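Local coordinates for phenazine biosynthesis protein, PhzF family (Bacillus anthracis, PDB 3EDN) that is probably an isomerase-like enzyme of the PhzF family with the diaminopimelate epimerase-like fold, though its own substrate is not established, at residues Y9-A22 and H75-R87. Sequence-based numbering, arbitrary orientation. Where two conformers were deposited one is given.
Sequences YDAFTNKPNMGNPA and HGTVGTIYALRER. With SO4 (sulfate ion), chain C; SO4 (sulfate ion), chain D.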
ATOM      1  N   TYR A   9       1.877   7.837 -21.251  1.00  8.10           N
ATOM      2  CA  TYR A   9       2.968   8.566 -21.916  1.00  7.99           C
ATOM      3  C   TYR A   9       3.859   7.520 -22.534  1.00  8.06           C
ATOM      4  O   TYR A   9       4.009   6.431 -21.970  1.00  8.81           O
ATOM      5  CB  TYR A   9       3.791   9.394 -20.903  1.00  9.49           C
ATOM      6  CG  TYR A   9       3.196  10.751 -20.639  1.00  8.62           C
ATOM      7  CD1 TYR A   9       1.963  10.871 -20.006  1.00  8.82           C
ATOM      8  CD2 TYR A   9       3.850  11.918 -21.036  1.00  9.22           C
ATOM      9  CE1 TYR A   9       1.396  12.111 -19.777  1.00  9.27           C
ATOM     10  CE2 TYR A   9       3.295  13.169 -20.809  1.00  9.33           C
ATOM     11  CZ  TYR A   9       2.063  13.253 -20.165  1.00  9.95           C
ATOM     12  OH  TYR A   9       1.488  14.485 -19.946  1.00 10.74           O
ATOM     13  N   ASP A  10       4.436   7.833 -23.693  1.00  8.41           N
ATOM     14  CA  ASP A  10       5.446   6.938 -24.277  1.00  8.34           C
ATOM     15  C   ASP A  10       6.816   7.477 -23.919  1.00  8.32           C
ATOM     16  O   ASP A  10       7.099   8.648 -24.165  1.00  8.45           O
ATOM     17  CB  ASP A  10       5.320   6.843 -25.799  1.00  9.01           C
ATOM     18  CG  ASP A  10       4.393   5.722 -26.245  1.00  9.97           C
ATOM     19  OD1 ASP A  10       3.826   5.007 -25.392  1.00 10.03           O
ATOM     20  OD2 ASP A  10       4.262   5.577 -27.478  1.00 11.28           O
ATOM     21  N   ALA A  11       7.642   6.636 -23.300  1.00  8.07           N
ATOM     22  CA  ALA A  11       9.015   7.022 -22.939  1.00  8.40           C
ATOM     23  C   ALA A  11       9.993   6.822 -24.100  1.00  8.67           C
ATOM     24  O   ALA A  11       9.801   5.936 -24.958  1.00  8.51           O
ATOM     25  CB  ALA A  11       9.486   6.226 -21.739  1.00  9.08           C
ATOM     26  N   PHE A  12      11.056   7.631 -24.099  1.00  9.33           N
ATOM     27  CA  PHE A  12      12.156   7.551 -25.079  1.00 10.21           C
ATOM     28  C   PHE A  12      11.709   7.852 -26.509  1.00 10.86           C
ATOM     29  O   PHE A  12      12.221   7.275 -27.483  1.00 12.30           O
ATOM     30  CB  PHE A  12      12.868   6.192 -25.020  1.00 10.45           C
ATOM     31  CG  PHE A  12      13.407   5.834 -23.662  1.00  9.70           C
ATOM     32  CD1 PHE A  12      14.316   6.666 -23.018  1.00 10.18           C
ATOM     33  CD2 PHE A  12      13.059   4.636 -23.052  1.00 10.58           C
ATOM     34  CE1 PHE A  12      14.833   6.327 -21.756  1.00 10.27           C
ATOM     35  CE2 PHE A  12      13.561   4.307 -21.813  1.00 10.41           C
ATOM     36  CZ  PHE A  12      14.459   5.136 -21.176  1.00  9.99           C
ATOM     37  N   THR A  13      10.748   8.756 -26.641  1.00  9.65           N
ATOM     38  CA  THR A  13      10.334   9.236 -27.949  1.00 11.43           C
ATOM     39  C   THR A  13       9.699  10.614 -27.820  1.00 11.48           C
ATOM     40  O   THR A  13       9.301  11.031 -26.723  1.00 11.31           O
ATOM     41  CB  THR A  13       9.327   8.265 -28.618  1.00 10.98           C
ATOM     42  OG1 THR A  13       9.169   8.595 -29.998  1.00 13.27           O
ATOM     43  CG2 THR A  13       7.967   8.352 -27.937  1.00  9.92           C
ATOM     44  N   ASN A  14       9.615  11.320 -28.952  1.00 12.28           N
ATOM     45  CA  ASN A  14       8.925  12.602 -28.974  0.50 13.74           C
ATOM     46  C   ASN A  14       7.642  12.521 -29.787  1.00 13.83           C
ATOM     47  O   ASN A  14       6.926  13.512 -29.927  1.00 14.27           O
ATOM     48  CB  ASN A  14       9.833  13.730 -29.484  0.50 15.36           C
ATOM     49  CG  ASN A  14      10.500  13.391 -30.798  0.50 16.56           C
ATOM     50  OD1 ASN A  14      10.116  12.438 -31.480  0.50 18.00           O
ATOM     51  ND2 ASN A  14      11.513  14.177 -31.163  0.50 17.84           N
ATOM     52  N   LYS A  15       7.315  11.323 -30.273  1.00 12.50           N
ATOM     53  CA  LYS A  15       6.066  11.145 -31.028  1.00 12.52           C
ATOM     54  C   LYS A  15       5.146  10.097 -30.431  1.00 10.82           C
ATOM     55  O   LYS A  15       5.583   8.998 -30.123  1.00 10.67           O
ATOM     56  CB  LYS A  15       6.374  10.842 -32.492  1.00 14.54           C
ATOM     57  CG  LYS A  15       7.066  12.018 -33.175  1.00 16.70           C
ATOM     58  CD  LYS A  15       6.998  11.946 -34.669  1.00 18.73           C
ATOM     59  CE  LYS A  15       7.786  13.093 -35.289  1.00 18.43           C
ATOM     60  NZ  LYS A  15       7.030  14.351 -35.201  1.00 19.52           N
ATOM     61  N   PRO A  16       3.855  10.442 -30.239  1.00  9.47           N
ATOM     62  CA  PRO A  16       2.898   9.489 -29.661  1.00  9.11           C
ATOM     63  C   PRO A  16       2.938   8.143 -30.400  1.00  9.52           C
ATOM     64  O   PRO A  16       3.053   8.108 -31.639  1.00  9.19           O
ATOM     65  CB  PRO A  16       1.545  10.189 -29.879  1.00 10.67           C
ATOM     66  CG  PRO A  16       1.870  11.635 -29.980  1.00 12.25           C
ATOM     67  CD  PRO A  16       3.221  11.716 -30.598  1.00 10.55           C
ATOM     68  N   ASN A  17       2.860   7.060 -29.660  1.00  9.56           N
ATOM     69  CA  ASN A  17       2.836   5.688 -30.164  1.00 10.36           C
ATOM     70  C   ASN A  17       4.180   5.138 -30.590  1.00 11.37           C
ATOM     71  O   ASN A  17       4.260   4.063 -30.979  1.00 13.10           O
ATOM     72  CB  ASN A  17       1.813   5.471 -31.295  1.00 10.90           C
ATOM     73  CG  ASN A  17       0.435   6.041 -30.976  1.00 11.41           C
ATOM     74  OD1 ASN A  17      -0.328   5.440 -30.314  1.00 14.07           O
ATOM     75  ND2 ASN A  17       0.189   7.179 -31.433  1.00  8.10           N
HETATM   76  N   MSE A  18       5.212   5.943 -30.504  1.00 10.25           N
HETATM   77  CA  MSE A  18       6.483   5.495 -31.067  0.50 10.88           C
HETATM   78  C   MSE A  18       7.517   5.121 -30.010  1.00 10.60           C
HETATM   79  O   MSE A  18       8.669   4.870 -30.325  1.00  9.40           O
HETATM   80  CB  MSE A  18       7.012   6.535 -32.061  0.50 11.50           C
HETATM   81  CG  MSE A  18       5.972   6.946 -33.080  0.50 12.98           C
HETATM   82 SE   MSE A  18       6.695   7.706 -34.712  0.50 14.53          SE
HETATM   83  CE  MSE A  18       7.026   6.080 -35.731  0.50 13.80           C
ATOM     84  N   GLY A  19       7.083   5.033 -28.752  1.00  8.43           N
ATOM     85  CA  GLY A  19       7.991   4.692 -27.667  1.00  8.36           C
ATOM     86  C   GLY A  19       7.543   3.536 -26.782  1.00  8.13           C
ATOM     87  O   GLY A  19       6.754   2.667 -27.195  1.00  9.78           O
ATOM     88  N   ASN A  20       8.071   3.535 -25.560  1.00  7.85           N
ATOM     89  CA  ASN A  20       7.811   2.490 -24.586  1.00  8.46           C
ATOM     90  C   ASN A  20       6.726   2.962 -23.629  1.00  8.73           C
ATOM     91  O   ASN A  20       6.945   3.874 -22.851  1.00  8.67           O
ATOM     92  CB  ASN A  20       9.104   2.183 -23.840  1.00  8.93           C
ATOM     93  CG  ASN A  20       9.009   0.922 -22.986  1.00  9.56           C
ATOM     94  OD1 ASN A  20       7.914   0.383 -22.763  1.00 10.51           O
ATOM     95  ND2 ASN A  20      10.148   0.427 -22.539  1.00 10.38           N
ATOM     96  N   PRO A  21       5.536   2.357 -23.716  1.00  8.71           N
ATOM     97  CA  PRO A  21       4.403   2.852 -22.904  1.00  8.74           C
ATOM     98  C   PRO A  21       4.648   2.852 -21.418  1.00  8.64           C
ATOM     99  O   PRO A  21       5.224   1.904 -20.841  1.00  8.80           O
ATOM    100  CB  PRO A  21       3.295   1.838 -23.205  1.00  8.98           C
ATOM    101  CG  PRO A  21       3.616   1.386 -24.612  1.00  9.76           C
ATOM    102  CD  PRO A  21       5.132   1.216 -24.553  1.00  9.36           C
ATOM    103  N   ALA A  22       4.180   3.927 -20.795  1.00  8.87           N
ATOM    104  CA  ALA A  22       4.323   4.112 -19.375  1.00  8.16           C
ATOM    105  C   ALA A  22       2.946   4.569 -18.875  1.00  9.12           C
ATOM    106  O   ALA A  22       2.504   5.666 -19.207  1.00  8.52           O
ATOM    107  CB  ALA A  22       5.391   5.190 -19.106  1.00  9.76           C
ATOM    108  N   HIS A  75      12.126   3.284 -17.697  1.00  9.85           N
ATOM    109  CA  HIS A  75      11.264   3.980 -18.650  1.00  9.37           C
ATOM    110  C   HIS A  75      10.037   4.596 -17.966  1.00 10.19           C
ATOM    111  O   HIS A  75       9.560   5.658 -18.374  1.00  9.51           O
ATOM    112  CB  HIS A  75      10.903   3.125 -19.883  1.00  9.74           C
ATOM    113  CG  HIS A  75       9.774   2.164 -19.670  1.00 10.37           C
ATOM    114  ND1 HIS A  75       9.955   0.916 -19.116  1.00 10.89           N
ATOM    115  CD2 HIS A  75       8.458   2.250 -19.991  1.00 11.68           C
ATOM    116  CE1 HIS A  75       8.795   0.281 -19.086  1.00 12.02           C
ATOM    117  NE2 HIS A  75       7.871   1.073 -19.603  1.00 11.52           N
ATOM    118  N   GLY A  76       9.554   3.943 -16.910  1.00 10.55           N
ATOM    119  CA  GLY A  76       8.421   4.484 -16.144  1.00 10.32           C
ATOM    120  C   GLY A  76       8.829   5.752 -15.418  1.00 10.44           C
ATOM    121  O   GLY A  76       8.069   6.709 -15.330  1.00 11.11           O
ATOM    122  N   THR A  77      10.053   5.781 -14.920  1.00  9.77           N
ATOM    123  CA  THR A  77      10.570   6.988 -14.295  1.00  9.50           C
ATOM    124  C   THR A  77      10.716   8.121 -15.307  1.00  9.46           C
ATOM    125  O   THR A  77      10.293   9.251 -15.062  1.00  8.60           O
ATOM    126  CB  THR A  77      11.913   6.688 -13.589  1.00  9.78           C
ATOM    127  OG1 THR A  77      11.686   5.688 -12.578  1.00 11.40           O
ATOM    128  CG2 THR A  77      12.488   7.937 -12.944  1.00  9.54           C
ATOM    129  N   VAL A  78      11.306   7.827 -16.455  1.00  9.67           N
ATOM    130  CA  VAL A  78      11.391   8.826 -17.511  1.00  9.75           C
ATOM    131  C   VAL A  78      10.010   9.375 -17.899  1.00  9.46           C
ATOM    132  O   VAL A  78       9.810  10.588 -17.908  1.00  8.76           O
ATOM    133  CB  VAL A  78      12.119   8.275 -18.753  1.00 10.30           C
ATOM    134  CG1 VAL A  78      11.892   9.179 -19.992  1.00 10.71           C
ATOM    135  CG2 VAL A  78      13.611   8.097 -18.456  1.00 11.72           C
ATOM    136  N   GLY A  79       9.064   8.490 -18.209  1.00  8.78           N
ATOM    137  CA  GLY A  79       7.743   8.963 -18.604  1.00  9.98           C
ATOM    138  C   GLY A  79       7.055   9.751 -17.501  1.00  9.20           C
ATOM    139  O   GLY A  79       6.430  10.795 -17.746  1.00  9.23           O
ATOM    140  N   THR A  80       7.183   9.268 -16.273  1.00  7.67           N
ATOM    141  CA  THR A  80       6.453   9.883 -15.148  1.00  8.10           C
ATOM    142  C   THR A  80       7.016  11.250 -14.781  1.00  8.64           C
ATOM    143  O   THR A  80       6.268  12.221 -14.629  1.00  8.89           O
ATOM    144  CB  THR A  80       6.416   8.961 -13.921  1.00  8.27           C
ATOM    145  OG1 THR A  80       5.761   7.733 -14.270  1.00  9.04           O
ATOM    146  CG2 THR A  80       5.664   9.601 -12.757  1.00  8.44           C
ATOM    147  N   ILE A  81       8.337  11.352 -14.659  1.00  8.52           N
ATOM    148  CA  ILE A  81       8.912  12.652 -14.345  1.00  8.77           C
ATOM    149  C   ILE A  81       8.691  13.623 -15.506  1.00  8.15           C
ATOM    150  O   ILE A  81       8.411  14.793 -15.284  1.00  9.19           O
ATOM    151  CB  ILE A  81      10.390  12.568 -13.958  1.00  8.87           C
ATOM    152  CG1 ILE A  81      10.581  11.601 -12.793  1.00  9.18           C
ATOM    153  CG2 ILE A  81      10.933  13.965 -13.603  1.00  9.52           C
ATOM    154  CD1 ILE A  81       9.673  11.870 -11.608  1.00 10.61           C
ATOM    155  N   TYR A  82       8.825  13.160 -16.744  1.00  7.55           N
ATOM    156  CA  TYR A  82       8.510  14.028 -17.874  1.00  8.28           C
ATOM    157  C   TYR A  82       7.070  14.579 -17.754  1.00  8.13           C
ATOM    158  O   TYR A  82       6.822  15.780 -17.940  1.00  9.78           O
ATOM    159  CB  TYR A  82       8.653  13.258 -19.191  1.00  9.19           C
ATOM    160  CG  TYR A  82       8.314  14.116 -20.382  1.00  9.33           C
ATOM    161  CD1 TYR A  82       9.295  14.846 -21.054  1.00  9.57           C
ATOM    162  CD2 TYR A  82       6.997  14.236 -20.811  1.00  8.91           C
ATOM    163  CE1 TYR A  82       8.975  15.657 -22.131  1.00 10.19           C
ATOM    164  CE2 TYR A  82       6.669  15.035 -21.905  1.00  9.57           C
ATOM    165  CZ  TYR A  82       7.659  15.746 -22.548  1.00  9.58           C
ATOM    166  OH  TYR A  82       7.295  16.541 -23.610  1.00 11.75           O
ATOM    167  N   ALA A  83       6.112  13.697 -17.487  1.00  8.11           N
ATOM    168  CA  ALA A  83       4.724  14.135 -17.375  1.00  8.34           C
ATOM    169  C   ALA A  83       4.532  15.129 -16.232  1.00  8.56           C
ATOM    170  O   ALA A  83       3.890  16.174 -16.402  1.00  9.82           O
ATOM    171  CB  ALA A  83       3.823  12.933 -17.199  1.00  8.15           C
ATOM    172  N   LEU A  84       5.099  14.825 -15.071  1.00  8.83           N
ATOM    173  CA  LEU A  84       4.980  15.768 -13.947  1.00  9.11           C
ATOM    174  C   LEU A  84       5.563  17.125 -14.301  1.00  9.67           C
ATOM    175  O   LEU A  84       4.962  18.167 -14.034  1.00  9.68           O
ATOM    176  CB  LEU A  84       5.666  15.227 -12.691  1.00  9.93           C
ATOM    177  CG  LEU A  84       5.066  13.991 -12.030  1.00  9.04           C
ATOM    178  CD1 LEU A  84       6.004  13.386 -11.012  1.00  8.34           C
ATOM    179  CD2 LEU A  84       3.753  14.367 -11.330  1.00  8.94           C
ATOM    180  N   ARG A  85       6.745  17.124 -14.895  1.00  8.98           N
ATOM    181  CA  ARG A  85       7.400  18.375 -15.228  0.50  9.79           C
ATOM    182  C   ARG A  85       6.598  19.155 -16.268  1.00 10.30           C
ATOM    183  O   ARG A  85       6.308  20.340 -16.073  1.00 10.72           O
ATOM    184  CB  ARG A  85       8.828  18.097 -15.710  0.50 10.53           C
ATOM    185  CG  ARG A  85       9.531  19.285 -16.348  0.50 11.50           C
ATOM    186  CD  ARG A  85      10.153  20.223 -15.326  0.50 13.73           C
ATOM    187  NE  ARG A  85      11.009  21.182 -16.019  0.50 15.63           N
ATOM    188  CZ  ARG A  85      12.111  21.728 -15.519  0.50 17.28           C
ATOM    189  NH1 ARG A  85      12.527  21.433 -14.296  0.50 18.18           N
ATOM    190  NH2 ARG A  85      12.804  22.578 -16.261  0.50 17.83           N
ATOM    191  N   GLU A  86       6.225  18.498 -17.361  1.00 10.49           N
ATOM    192  CA  GLU A  86       5.565  19.187 -18.453  0.50 11.20           C
ATOM    193  C   GLU A  86       4.172  19.674 -18.076  1.00 10.64           C
ATOM    194  O   GLU A  86       3.658  20.604 -18.684  1.00 11.36           O
ATOM    195  CB  GLU A  86       5.527  18.282 -19.686  0.50 13.77           C
ATOM    196  CG  GLU A  86       6.907  18.068 -20.279  0.50 16.02           C
ATOM    197  CD  GLU A  86       7.544  19.370 -20.727  0.50 17.03           C
ATOM    198  OE1 GLU A  86       8.454  19.875 -20.029  0.50 18.15           O
ATOM    199  OE2 GLU A  86       7.100  19.905 -21.756  0.50 18.18           O
ATOM    200  N   ARG A  87       3.563  19.025 -17.083  1.00 10.43           N
ATOM    201  CA  ARG A  87       2.210  19.404 -16.632  1.00 10.37           C
ATOM    202  C   ARG A  87       2.200  20.492 -15.572  1.00 10.59           C
ATOM    203  O   ARG A  87       1.126  20.930 -15.157  1.00 11.18           O
ATOM    204  CB  ARG A  87       1.454  18.182 -16.105  1.00 11.89           C
ATOM    205  CG  ARG A  87       1.155  17.222 -17.225  1.00 11.86           C
ATOM    206  CD  ARG A  87       0.395  15.961 -16.820  1.00 13.96           C
ATOM    207  NE  ARG A  87      -0.082  15.390 -18.062  1.00 16.56           N
ATOM    208  CZ  ARG A  87      -1.291  15.615 -18.575  1.00 15.78           C
ATOM    209  NH1 ARG A  87      -2.201  16.302 -17.885  1.00 16.69           N
ATOM    210  NH2 ARG A  87      -1.594  15.099 -19.755  1.00 17.68           N
TER
HETATM  211  S   SO4 C 300      13.419   0.103 -19.284  1.00 13.59           S
HETATM  212  O1  SO4 C 300      12.511   0.504 -18.214  1.00 13.43           O
HETATM  213  O2  SO4 C 300      13.270   0.865 -20.513  1.00 13.61           O
HETATM  214  O3  SO4 C 300      14.761   0.121 -18.791  1.00 14.44           O
HETATM  215  O4  SO4 C 300      13.119  -1.308 -19.560  1.00 16.82           O
HETATM  216  S   SO4 D 301      -4.367  16.968 -20.768  0.75 25.12           S
HETATM  217  O1  SO4 D 301      -3.085  16.999 -21.457  0.75 25.49           O
HETATM  218  O2  SO4 D 301      -4.612  18.232 -20.087  0.75 24.36           O
HETATM  219  O3  SO4 D 301      -5.434  16.774 -21.749  0.75 25.59           O
HETATM  220  O4  SO4 D 301      -4.400  15.884 -19.799  0.75 25.66           O
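Ala83 CB sits over one face of the Tyr9 ring, 3.5 Å from the centroid, a CH-pi contact, while Tyr9 CE2 meets the edge of the Tyr82 ring in that ring's plane. Close packing continues along the helix at Gly79, whose lack of a side chain lets its CA come within 4.9 Å of Ala11 CA. Farther on, Phe12 CE1 approaches Val78 CG2 at 3.9 Å, the two side chains crossing at about a right angle.

Among polar contacts, Arg87 NE donates to Tyr9 OH (2.6 Å, 149° at the hydrogen) with the hydroxyl near the guanidinium plane; NH2 adds a weak second bond, and both terminal nitrogens also hold a sulfate.

His75 CG is staggered between the backbone N and the carbonyl carbon (chi1 82°), which turns ND1 (2.7 Å) toward the same oxygen, O1, of the other sulfate that its backbone N grips (2.9 Å). NE2 gives a weak bond to Pro21 O (3.0 Å). The Asn20 amide stacks on one ring face, planes 12° apart, positioned by its ND2 bond to Val228 O.

Gly230 N and Thr231 N also bind this sulfate, so it joins the N-terminal ends of helices 74-86 and 230-244. Probably from the crystallisation liquor, it marks where an anionic substrate group could bind, consistent with the interdomain active-site cleft of the diaminopimelate epimerase-like fold.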